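Local coordinates for putative uncharacterized protein (Ustilago maydis, PDB 4GNX), which probably serves as the small OB-fold subunit of replication protein A, a three-chain complex that binds single-stranded DNA, at residues Pro6-Asn9 / Gln15-Gly18; Thr34-Thr39 / Asn44-Met49. All blocks are in the same frame, centred on the assembly; numbering follows the deposited sequence.

Interaction 1: Pro6-Asn9 / Gln15-Gly18; sequences PLIN and QYVG
Pro6 and Ile8 meet the ring of Tyr16 in a packing contact without hydrogen bonds at the N-terminal edge of the OB fold, where the short extended segment that precedes the barrel strands packs against the loop leading into strand 20-31. The backbones stay well apart, with the CA atoms of Pro6 and Tyr16 9.1 Å from each other, so side chains alone span the gap. Pro6 and Tyr16 reach out from opposite directions. The pyrrolidine ring leans obliquely against the outer half of the phenol: its CG approaches CE2 of Tyr16 to 3.3 Å, while Pro6 CB lies 3.7 Å from Tyr16 CZ. In Tyr16, CG is placed anti to the carbonyl carbon (chi1 -59°), and this swings the ring across to the 6-9 segment.

Ile8 comes alongside, running past Tyr16 in the opposite sense. Its first torsion (chi1 75°) tucks CG1 between the backbone N and the carbonyl carbon and leaves the CG2 branch beside the backbone N, on the side where the phenol lies. The methyl rather than the longer branch therefore does the touching, again obliquely to the ring. Leu7, between the two, turns the other way, onto Val99 and Val100 of helix 93-104 and onto Arg124 of a neighbouring subunit.

Both partners rest on the same barrel strand: Pro6 and Ile8 form backbone hydrogen bonds with Arg22, and Val21 is touched by the side chains of Ile8 and Tyr16 alike. Across the two segments even the phenol oxygen meets carbon. Tyr16 OH lies 3.6 Å from Pro6 CB, and farther round the ring Tyr16 CE1 sits 3.8 Å from Ile8 CG2.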
loop_
_atom_site.group_PDB
_atom_site.type_symbol
_atom_site.label_atom_id
_atom_site.label_comp_id
_atom_site.label_asym_id
_atom_site.label_seq_id
_atom_site.Cartn_x
_atom_site.Cartn_y
_atom_site.Cartn_z
ATOM N N PRO A 6 10.690 -17.774 16.125
ATOM C CA PRO A 6 11.225 -16.703 15.276
ATOM C C PRO A 6 11.408 -17.077 13.801
ATOM O O PRO A 6 11.876 -18.182 13.490
ATOM C CB PRO A 6 12.602 -16.391 15.914
ATOM C CG PRO A 6 12.836 -17.462 16.916
ATOM C CD PRO A 6 11.477 -17.902 17.362
ATOM N N LEU A 7 11.055 -16.145 12.915
ATOM C CA LEU A 7 11.364 -16.243 11.480
ATOM C C LEU A 7 12.713 -15.643 11.317
ATOM O O LEU A 7 12.883 -14.446 11.550
ATOM C CB LEU A 7 10.382 -15.414 10.657
ATOM C CG LEU A 7 10.283 -15.698 9.169
ATOM C CD1 LEU A 7 9.815 -17.126 8.896
ATOM C CD2 LEU A 7 9.357 -14.681 8.525
ATOM N N ILE A 8 13.691 -16.442 10.924
ATOM C CA ILE A 8 15.047 -15.923 10.919
ATOM C C ILE A 8 15.760 -16.124 9.581
ATOM O O ILE A 8 15.281 -16.855 8.712
ATOM C CB ILE A 8 15.868 -16.461 12.131
ATOM C CG1 ILE A 8 16.273 -17.913 11.917
ATOM C CG2 ILE A 8 15.097 -16.279 13.439
ATOM C CD1 ILE A 8 17.624 -18.232 12.495
ATOM N N ASN A 9 16.870 -15.415 9.410
ATOM C CA ASN A 9 17.763 -15.656 8.312
ATOM C C ASN A 9 19.037 -16.294 8.868
ATOM O O ASN A 9 19.112 -16.574 10.069
ATOM C CB ASN A 9 18.015 -14.367 7.516
ATOM C CG ASN A 9 18.568 -13.215 8.364
ATOM O OD1 ASN A 9 18.213 -12.061 8.130
ATOM N ND2 ASN A 9 19.473 -13.509 9.302
ATOM N N GLN A 15 22.039 -16.510 17.562
ATOM C CA GLN A 15 21.157 -16.065 18.648
ATOM C C GLN A 15 20.158 -17.122 19.128
ATOM O O GLN A 15 19.393 -16.880 20.074
ATOM C CB GLN A 15 20.374 -14.817 18.237
ATOM C CG GLN A 15 21.208 -13.691 17.653
ATOM C CD GLN A 15 20.364 -12.697 16.861
ATOM O OE1 GLN A 15 19.294 -12.270 17.305
ATOM N NE2 GLN A 15 20.847 -12.321 15.675
ATOM N N TYR A 16 20.126 -18.271 18.460
ATOM C CA TYR A 16 19.172 -19.307 18.835
ATOM C C TYR A 16 19.783 -20.710 18.969
ATOM O O TYR A 16 19.138 -21.705 18.682
ATOM C CB TYR A 16 17.962 -19.313 17.890
ATOM C CG TYR A 16 17.189 -18.003 17.840
ATOM C CD1 TYR A 16 17.500 -17.028 16.899
ATOM C CD2 TYR A 16 16.143 -17.750 18.725
ATOM C CE1 TYR A 16 16.807 -15.834 16.856
ATOM C CE2 TYR A 16 15.444 -16.568 18.689
ATOM C CZ TYR A 16 15.777 -15.618 17.750
ATOM O OH TYR A 16 15.071 -14.435 17.697
ATOM N N VAL A 17 21.016 -20.816 19.422
ATOM C CA VAL A 17 21.539 -22.153 19.600
ATOM C C VAL A 17 20.659 -22.940 20.586
ATOM O O VAL A 17 20.316 -22.451 21.670
ATOM C CB VAL A 17 23.025 -22.144 19.993
ATOM C CG1 VAL A 17 23.490 -23.547 20.290
ATOM C CG2 VAL A 17 23.851 -21.548 18.866
ATOM N N GLY A 18 20.258 -24.137 20.168
ATOM C CA GLY A 18 19.389 -25.000 20.960
ATOM C C GLY A 18 17.906 -24.661 20.910
ATOM O O GLY A 18 17.109 -25.236 21.643
#

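Interaction 2: Thr34-Thr39 / Asn44-Met49; sequences TLLMQT and NVEIAM
Asn44 and Gln38 face each other as a non-hydrogen-bonded pair near the turn of the antiparallel hairpin formed by strands 34-39 and 44-48, part of the OB-fold barrel. The Asn44 amide reaches over the neighbouring strand, bringing ND2 to 3.3 Å from Gln38 CB. The two amide planes are nearly perpendicular, 81° apart.

Val45 follows, in a hydrogen-bonded pair with Met37: Val45 N donates to Met37 O at 2.9 Å, and Met37 N returns a bond of 3.1 Å to Val45 O. On the inner face, Val45 CG2 lies against OG1 of Thr39, whose polar partner is the carbonyl oxygen of Gly43 in the turn. Leu36 sends CD1 back over the Val45 carbonyl from the outer face.

Glu46 shares that outer face with Leu36 and Thr34. Its contact is made by the aliphatic stem, CG meeting Thr34 CG2 at 3.9 Å.

Ile47 is tied to Leu35 by a reciprocal pair of bonds, Leu35 N to Ile47 O and Ile47 N to Leu35 O, both 2.8 Å long. Their side chains run side by side into the interior. The bend at the end of Met37 (chi3 -65°) sets its CE 3.7 Å from Ile47 CD1, and Val63 of strand 60-68 touches both residues.

Ala48 pairs with Thr34 and forms its backbone hydrogen bonds on the side away from strand 34-39, with Phe74 and Ala76 of strand 73-81. At Met49 the folded thioether chain crosses Leu35, with CE 3.5 Å from Leu35 CB.

Backbone bonds thus fix the register, while Leu35, Met37, Val45 and Ile47 give the hairpin an apolar inner side for the barrel core; the outer face is mixed, with Thr34, Gln38, Asn44 and Glu46 beside the apolar Leu36 and Ala48.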
loop_
_atom_site.group_PDB
_atom_site.type_symbol
_atom_site.label_atom_id
_atom_site.label_comp_id
_atom_site.label_asym_id
_atom_site.label_seq_id
_atom_site.Cartn_x
_atom_site.Cartn_y
_atom_site.Cartn_z
ATOM N N THR A 34 20.724 -34.329 3.717
ATOM C CA THR A 34 21.142 -32.975 3.976
ATOM C C THR A 34 20.613 -32.078 2.871
ATOM O O THR A 34 20.668 -32.433 1.693
ATOM C CB THR A 34 22.674 -32.870 4.089
ATOM O OG1 THR A 34 23.135 -33.810 5.071
ATOM C CG2 THR A 34 23.105 -31.464 4.519
ATOM N N LEU A 35 20.088 -30.923 3.258
ATOM C CA LEU A 35 19.614 -29.941 2.308
ATOM C C LEU A 35 20.484 -28.712 2.416
ATOM O O LEU A 35 20.788 -28.259 3.525
ATOM C CB LEU A 35 18.184 -29.550 2.662
ATOM C CG LEU A 35 17.644 -28.258 2.060
ATOM C CD1 LEU A 35 17.387 -28.447 0.577
ATOM C CD2 LEU A 35 16.371 -27.821 2.756
ATOM N N LEU A 36 20.879 -28.162 1.276
ATOM C CA LEU A 36 21.517 -26.857 1.283
ATOM C C LEU A 36 20.546 -25.776 0.814
ATOM O O LEU A 36 19.987 -25.842 -0.290
ATOM C CB LEU A 36 22.804 -26.839 0.468
ATOM C CG LEU A 36 23.746 -25.681 0.820
ATOM C CD1 LEU A 36 24.113 -25.680 2.296
ATOM C CD2 LEU A 36 25.002 -25.752 -0.029
ATOM N N MET A 37 20.365 -24.776 1.670
ATOM C CA MET A 37 19.378 -23.740 1.456
ATOM C C MET A 37 19.994 -22.333 1.399
ATOM O O MET A 37 20.877 -21.996 2.194
ATOM C CB MET A 37 18.374 -23.822 2.586
ATOM C CG MET A 37 17.223 -22.861 2.450
ATOM S SD MET A 37 16.255 -22.737 3.960
ATOM C CE MET A 37 15.603 -24.409 4.043
ATOM N N GLN A 38 19.526 -21.522 0.447
ATOM C CA GLN A 38 19.866 -20.103 0.400
ATOM C C GLN A 38 18.770 -19.266 1.081
ATOM O O GLN A 38 17.594 -19.425 0.786
ATOM C CB GLN A 38 20.121 -19.656 -1.045
ATOM C CG GLN A 38 20.188 -18.149 -1.238
ATOM C CD GLN A 38 21.043 -17.730 -2.412
ATOM O OE1 GLN A 38 21.194 -18.471 -3.387
ATOM N NE2 GLN A 38 21.618 -16.537 -2.326
ATOM N N THR A 39 19.184 -18.383 1.988
ATOM C CA THR A 39 18.280 -17.540 2.757
ATOM C C THR A 39 18.127 -16.145 2.152
ATOM O O THR A 39 18.973 -15.724 1.374
ATOM C CB THR A 39 18.770 -17.364 4.202
ATOM O OG1 THR A 39 19.362 -18.567 4.654
ATOM C CG2 THR A 39 17.597 -17.137 5.082
ATOM N N ASN A 44 23.948 -19.245 3.118
ATOM C CA ASN A 44 23.543 -20.634 2.951
ATOM C C ASN A 44 23.509 -21.336 4.294
ATOM O O ASN A 44 24.157 -20.881 5.232
ATOM C CB ASN A 44 24.465 -21.340 1.957
ATOM C CG ASN A 44 24.207 -20.928 0.504
ATOM O OD1 ASN A 44 24.960 -21.289 -0.382
ATOM N ND2 ASN A 44 23.138 -20.178 0.261
ATOM N N VAL A 45 22.718 -22.408 4.392
ATOM C CA VAL A 45 22.419 -23.083 5.664
ATOM C C VAL A 45 22.281 -24.582 5.409
ATOM O O VAL A 45 21.583 -24.995 4.469
ATOM C CB VAL A 45 21.100 -22.577 6.308
ATOM C CG1 VAL A 45 20.774 -23.350 7.575
ATOM C CG2 VAL A 45 21.195 -21.113 6.663
ATOM N N GLU A 46 22.928 -25.389 6.256
ATOM C CA GLU A 46 22.911 -26.844 6.117
ATOM C C GLU A 46 21.772 -27.392 6.972
ATOM O O GLU A 46 21.744 -27.162 8.180
ATOM C CB GLU A 46 24.242 -27.399 6.597
ATOM C CG GLU A 46 25.015 -28.228 5.585
ATOM C CD GLU A 46 26.428 -28.568 6.067
ATOM O OE1 GLU A 46 26.617 -28.802 7.283
ATOM O OE2 GLU A 46 27.362 -28.607 5.233
ATOM N N ILE A 47 20.819 -28.094 6.360
ATOM C CA ILE A 47 19.688 -28.656 7.119
ATOM C C ILE A 47 19.685 -30.188 7.092
ATOM O O ILE A 47 19.787 -30.801 6.034
ATOM C CB ILE A 47 18.325 -28.157 6.592
ATOM C CG1 ILE A 47 18.398 -26.685 6.158
ATOM C CG2 ILE A 47 17.230 -28.408 7.628
ATOM C CD1 ILE A 47 17.498 -25.749 6.937
ATOM N N ALA A 48 19.578 -30.796 8.266
ATOM C CA ALA A 48 19.518 -32.241 8.387
ATOM C C ALA A 48 18.057 -32.620 8.322
ATOM O O ALA A 48 17.251 -32.213 9.164
ATOM C CB ALA A 48 20.154 -32.718 9.684
ATOM N N MET A 49 17.726 -33.398 7.303
ATOM C CA MET A 49 16.358 -33.686 6.946
ATOM C C MET A 49 15.845 -35.006 7.539
ATOM O O MET A 49 16.596 -35.981 7.673
ATOM C CB MET A 49 16.265 -33.698 5.418
ATOM C CG MET A 49 14.975 -33.142 4.831
ATOM S SD MET A 49 14.499 -31.481 5.363
ATOM C CE MET A 49 16.075 -30.641 5.186
#

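Overall arrangement
Interaction 1 is a small, partly buried patch at the margin of the barrel, made by a proline, an isoleucine and a tyrosine ring without any hydrogen bond between its segments; interaction 2 is a true strand pairing, burying about four times as much surface and held by four backbone bonds. Each reaches strand 20-31, which bonds to the 6-9 segment through Arg22 and pairs antiparallel with strand 34-39, so both contacts reach the same sheet. Interaction 2 feeds hydrophobic residues into the core, whereas interaction 1 joins the N-terminal segment to the loop ahead of the first long strand. Their centres are 14 Å apart, yet they touch where Asn9 CA packs 3.6 Å from Thr39 CG2.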